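Local coordinates for protein DNA alpha-glucosyltransferase (Enterobacteria phage T4, PDB 1XV5) that is a phage glycosyltransferase of the GT-B class, built from two Rossmann-like domains with uridine-5'-diphosphate bound between them, at residues N174-R185 and R304-A315. Numbering follows the deposited sequence.
Sequences NFQPPMDIVKVR and RSLEYTHLELGA. With UDP (uridine-5'-diphosphate), chain C.
Tyr308 turns the edge of its ring to Pro178 O and Met179 CB. Its OH donates to Pro178 O at 2.7 Å, reaching that oxygen from above the carbonyl plane rather than on a lone pair. Pro177 CB sits 3.7 Å from CE1 of the Tyr308 ring, and Met179 CB meets the CE2 edge as the two side chains run past each other in opposite directions. A chi1 of 179° swings Met179 CG opposite the main-chain nitrogen, and the bend at chi3 then puts CE against Leu311 CB and 3.7 Å from Ala315 CB, while SD rests on Glu312 CG. Ile181 CG2 and Val184 CG1 close on the same Ala315 methyl, where helix segments 181-185 and 308-315 cross at -47°. In this GT-B fold the packing joins the segment leaving the last strand of the N-terminal sheet to the nucleotide-binding helix of the C-terminal domain. That helix presents Tyr308 N and Thr309 N at its start to the UDP alpha-phosphate oxygens O1A and O2A, and one turn on the Glu312 carboxylate accepts from both ribose hydroxyls. At the far end Arg304 grips Asn174 OD1 side-on through NE and NH1, each 3.0 Å away and with the oxygen in the guanidinium plane; NH1 also forms a salt bridge with Glu394. A water links Asn174 OD1, Arg304 N and Ser305 OG, and Ser305 has a further polar partner in His141.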
# COMPACT_ATOMS: atom_id res chain seq x y z
N ASN A 174 -11.97 -10.40 5.04
CA ASN A 174 -10.83 -10.11 4.19
C ASN A 174 -11.18 -8.90 3.34
O ASN A 174 -12.35 -8.64 3.05
CB ASN A 174 -10.53 -11.29 3.29
CG ASN A 174 -9.32 -11.05 2.41
OD1 ASN A 174 -9.45 -10.72 1.23
ND2 ASN A 174 -8.13 -11.20 2.99
N PHE A 175 -10.15 -8.15 2.94
CA PHE A 175 -10.35 -6.99 2.09
C PHE A 175 -9.10 -6.77 1.25
O PHE A 175 -8.03 -7.29 1.58
CB PHE A 175 -10.62 -5.73 2.93
CG PHE A 175 -9.37 -5.02 3.39
CD1 PHE A 175 -8.91 -3.89 2.71
CD2 PHE A 175 -8.65 -5.48 4.48
CE1 PHE A 175 -7.75 -3.23 3.12
CE2 PHE A 175 -7.49 -4.83 4.90
CZ PHE A 175 -7.04 -3.70 4.22
N GLN A 176 -9.25 -6.03 0.17
CA GLN A 176 -8.13 -5.67 -0.70
C GLN A 176 -8.10 -4.15 -0.67
O GLN A 176 -9.15 -3.51 -0.62
CB GLN A 176 -8.38 -6.09 -2.15
CG GLN A 176 -8.51 -7.57 -2.39
CD GLN A 176 -8.96 -7.85 -3.81
OE1 GLN A 176 -8.19 -7.68 -4.77
NE2 GLN A 176 -10.21 -8.26 -3.97
N PRO A 177 -6.90 -3.55 -0.68
CA PRO A 177 -6.77 -2.09 -0.66
C PRO A 177 -7.00 -1.60 -2.10
O PRO A 177 -6.12 -1.74 -2.95
CB PRO A 177 -5.34 -1.87 -0.17
CG PRO A 177 -4.62 -3.06 -0.74
CD PRO A 177 -5.58 -4.20 -0.54
N PRO A 178 -8.18 -1.02 -2.38
CA PRO A 178 -8.54 -0.53 -3.71
C PRO A 178 -8.01 0.82 -4.14
O PRO A 178 -7.70 1.68 -3.32
CB PRO A 178 -10.07 -0.53 -3.69
CG PRO A 178 -10.47 -1.04 -2.28
CD PRO A 178 -9.27 -0.73 -1.44
N MET A 179 -7.94 1.00 -5.45
CA MET A 179 -7.50 2.25 -6.05
C MET A 179 -8.35 2.48 -7.29
O MET A 179 -8.77 1.53 -7.93
CB MET A 179 -6.03 2.17 -6.45
CG MET A 179 -5.50 3.43 -7.10
SD MET A 179 -3.73 3.31 -7.42
CE MET A 179 -3.74 2.74 -9.13
N ASP A 180 -8.64 3.75 -7.60
CA ASP A 180 -9.40 4.04 -8.80
C ASP A 180 -8.35 3.94 -9.91
O ASP A 180 -7.67 4.92 -10.23
CB ASP A 180 -9.98 5.45 -8.77
CG ASP A 180 -10.91 5.73 -9.93
OD1 ASP A 180 -10.74 5.08 -10.99
OD2 ASP A 180 -11.80 6.60 -9.80
N ILE A 181 -8.22 2.75 -10.47
CA ILE A 181 -7.26 2.48 -11.53
C ILE A 181 -7.59 3.22 -12.83
O ILE A 181 -6.69 3.64 -13.56
CB ILE A 181 -7.18 0.96 -11.76
CG1 ILE A 181 -6.48 0.32 -10.55
CG2 ILE A 181 -6.45 0.64 -13.06
CD1 ILE A 181 -6.56 -1.20 -10.49
N VAL A 182 -8.88 3.38 -13.09
CA VAL A 182 -9.33 4.08 -14.29
C VAL A 182 -8.86 5.54 -14.23
O VAL A 182 -8.36 6.08 -15.22
CB VAL A 182 -10.87 4.06 -14.39
CG1 VAL A 182 -11.33 4.83 -15.62
CG2 VAL A 182 -11.36 2.62 -14.44
N LYS A 183 -9.04 6.17 -13.08
CA LYS A 183 -8.65 7.56 -12.90
C LYS A 183 -7.16 7.79 -13.15
O LYS A 183 -6.78 8.77 -13.79
CB LYS A 183 -9.02 8.04 -11.50
CG LYS A 183 -8.78 9.53 -11.28
CD LYS A 183 -9.43 10.02 -10.00
CE LYS A 183 -10.94 9.78 -10.03
NZ LYS A 183 -11.56 10.33 -11.26
N VAL A 184 -6.32 6.89 -12.65
CA VAL A 184 -4.88 7.03 -12.87
C VAL A 184 -4.56 6.91 -14.35
O VAL A 184 -3.77 7.69 -14.89
CB VAL A 184 -4.09 5.97 -12.07
CG1 VAL A 184 -2.63 5.98 -12.49
CG2 VAL A 184 -4.21 6.26 -10.58
N ARG A 185 -5.17 5.94 -15.03
CA ARG A 185 -4.90 5.80 -16.46
C ARG A 185 -5.34 7.04 -17.23
O ARG A 185 -4.62 7.51 -18.12
CB ARG A 185 -5.60 4.58 -17.06
CG ARG A 185 -5.46 4.57 -18.59
CD ARG A 185 -5.93 3.29 -19.26
NE ARG A 185 -5.64 3.35 -20.70
CZ ARG A 185 -5.59 2.29 -21.49
NH1 ARG A 185 -5.81 1.07 -21.00
NH2 ARG A 185 -5.30 2.44 -22.78
N ARG A 304 -5.70 -11.93 -1.32
CA ARG A 304 -6.12 -11.30 -2.58
C ARG A 304 -5.49 -9.92 -2.76
O ARG A 304 -5.57 -9.34 -3.83
CB ARG A 304 -7.64 -11.11 -2.63
CG ARG A 304 -8.49 -12.37 -2.68
CD ARG A 304 -9.98 -11.99 -2.74
NE ARG A 304 -10.40 -11.22 -1.57
CZ ARG A 304 -11.51 -10.50 -1.49
NH1 ARG A 304 -11.80 -9.83 -0.38
NH2 ARG A 304 -12.34 -10.44 -2.53
N SER A 305 -4.87 -9.40 -1.71
CA SER A 305 -4.32 -8.05 -1.77
C SER A 305 -2.99 -7.77 -2.46
O SER A 305 -1.94 -8.25 -2.03
CB SER A 305 -4.25 -7.46 -0.36
OG SER A 305 -5.50 -7.52 0.29
N LEU A 306 -3.04 -7.00 -3.54
CA LEU A 306 -1.82 -6.55 -4.19
C LEU A 306 -1.65 -5.24 -3.43
O LEU A 306 -2.55 -4.82 -2.70
CB LEU A 306 -2.02 -6.26 -5.68
CG LEU A 306 -1.86 -7.45 -6.63
CD1 LEU A 306 -2.20 -7.01 -8.05
CD2 LEU A 306 -0.43 -7.98 -6.55
N GLU A 307 -0.49 -4.61 -3.58
CA GLU A 307 -0.23 -3.34 -2.90
C GLU A 307 -0.46 -2.19 -3.87
O GLU A 307 -0.58 -2.39 -5.07
CB GLU A 307 1.20 -3.32 -2.39
CG GLU A 307 1.47 -4.41 -1.37
CD GLU A 307 2.90 -4.43 -0.90
OE1 GLU A 307 3.76 -5.00 -1.61
OE2 GLU A 307 3.17 -3.86 0.17
N TYR A 308 -0.52 -0.97 -3.34
CA TYR A 308 -0.74 0.18 -4.20
C TYR A 308 0.34 0.34 -5.26
O TYR A 308 0.02 0.67 -6.40
CB TYR A 308 -0.88 1.45 -3.36
CG TYR A 308 -2.26 1.55 -2.75
CD1 TYR A 308 -2.45 1.43 -1.38
CD2 TYR A 308 -3.39 1.69 -3.56
CE1 TYR A 308 -3.73 1.44 -0.83
CE2 TYR A 308 -4.67 1.69 -3.03
CZ TYR A 308 -4.83 1.56 -1.66
OH TYR A 308 -6.11 1.54 -1.14
N THR A 309 1.60 0.10 -4.91
CA THR A 309 2.65 0.23 -5.91
C THR A 309 2.44 -0.78 -7.04
O THR A 309 2.82 -0.52 -8.18
CB THR A 309 4.06 0.07 -5.31
OG1 THR A 309 4.11 -1.09 -4.47
CG2 THR A 309 4.43 1.31 -4.50
N HIS A 310 1.83 -1.93 -6.73
CA HIS A 310 1.54 -2.93 -7.77
C HIS A 310 0.54 -2.31 -8.75
O HIS A 310 0.75 -2.28 -9.96
CB HIS A 310 0.86 -4.17 -7.18
CG HIS A 310 1.79 -5.13 -6.50
ND1 HIS A 310 1.60 -5.54 -5.20
CD2 HIS A 310 2.84 -5.84 -6.97
CE1 HIS A 310 2.49 -6.46 -4.90
NE2 HIS A 310 3.26 -6.67 -5.95
N LEU A 311 -0.56 -1.82 -8.19
CA LEU A 311 -1.62 -1.23 -8.99
C LEU A 311 -1.18 -0.02 -9.79
O LEU A 311 -1.61 0.18 -10.93
CB LEU A 311 -2.80 -0.86 -8.09
CG LEU A 311 -3.32 -1.98 -7.18
CD1 LEU A 311 -4.57 -1.48 -6.45
CD2 LEU A 311 -3.64 -3.24 -7.99
N GLU A 312 -0.33 0.80 -9.20
CA GLU A 312 0.15 2.00 -9.87
C GLU A 312 0.93 1.68 -11.15
O GLU A 312 0.83 2.40 -12.13
CB GLU A 312 0.98 2.83 -8.89
CG GLU A 312 0.09 3.50 -7.84
CD GLU A 312 0.84 4.04 -6.63
OE1 GLU A 312 0.24 4.86 -5.90
OE2 GLU A 312 2.01 3.65 -6.40
N LEU A 313 1.68 0.58 -11.15
CA LEU A 313 2.44 0.23 -12.35
C LEU A 313 1.52 -0.06 -13.53
O LEU A 313 1.71 0.45 -14.63
CB LEU A 313 3.33 -0.99 -12.08
CG LEU A 313 4.39 -0.81 -10.99
CD1 LEU A 313 5.38 -1.97 -11.03
CD2 LEU A 313 5.12 0.52 -11.19
N GLY A 314 0.51 -0.90 -13.30
CA GLY A 314 -0.40 -1.22 -14.38
C GLY A 314 -1.27 -0.04 -14.78
O GLY A 314 -1.55 0.16 -15.96
N ALA A 315 -1.68 0.75 -13.80
CA ALA A 315 -2.54 1.89 -14.06
C ALA A 315 -1.92 3.02 -14.88
O ALA A 315 -2.62 3.65 -15.66
CB ALA A 315 -3.08 2.43 -12.74
N1 UDP C . 4.38 6.34 -1.93
C2 UDP C . 4.60 7.66 -2.24
N3 UDP C . 5.87 8.12 -1.97
C4 UDP C . 6.91 7.40 -1.42
C5 UDP C . 6.60 6.03 -1.13
C6 UDP C . 5.38 5.56 -1.39
O2 UDP C . 3.75 8.38 -2.74
O4 UDP C . 7.99 7.95 -1.23
C1' UDP C . 3.04 5.79 -2.18
C2' UDP C . 3.00 4.62 -3.15
O2' UDP C . 3.05 5.06 -4.49
C3' UDP C . 1.68 3.98 -2.74
C4' UDP C . 1.73 4.11 -1.22
O4' UDP C . 2.54 5.29 -0.96
O3' UDP C . 0.60 4.77 -3.26
C5' UDP C . 2.33 2.92 -0.50
O5' UDP C . 1.36 1.87 -0.42
PA UDP C . 1.72 0.35 -0.72
O1A UDP C . 0.46 -0.40 -0.53
O2A UDP C . 2.42 0.27 -2.03
O3A UDP C . 2.80 -0.09 0.43
PB UDP C . 2.99 0.37 1.99
O1B UDP C . 3.46 -0.82 2.73
O2B UDP C . 3.80 1.61 2.00
O3B UDP C . 1.52 0.72 2.47
O HOH W 1 -6.82 -9.92 0.49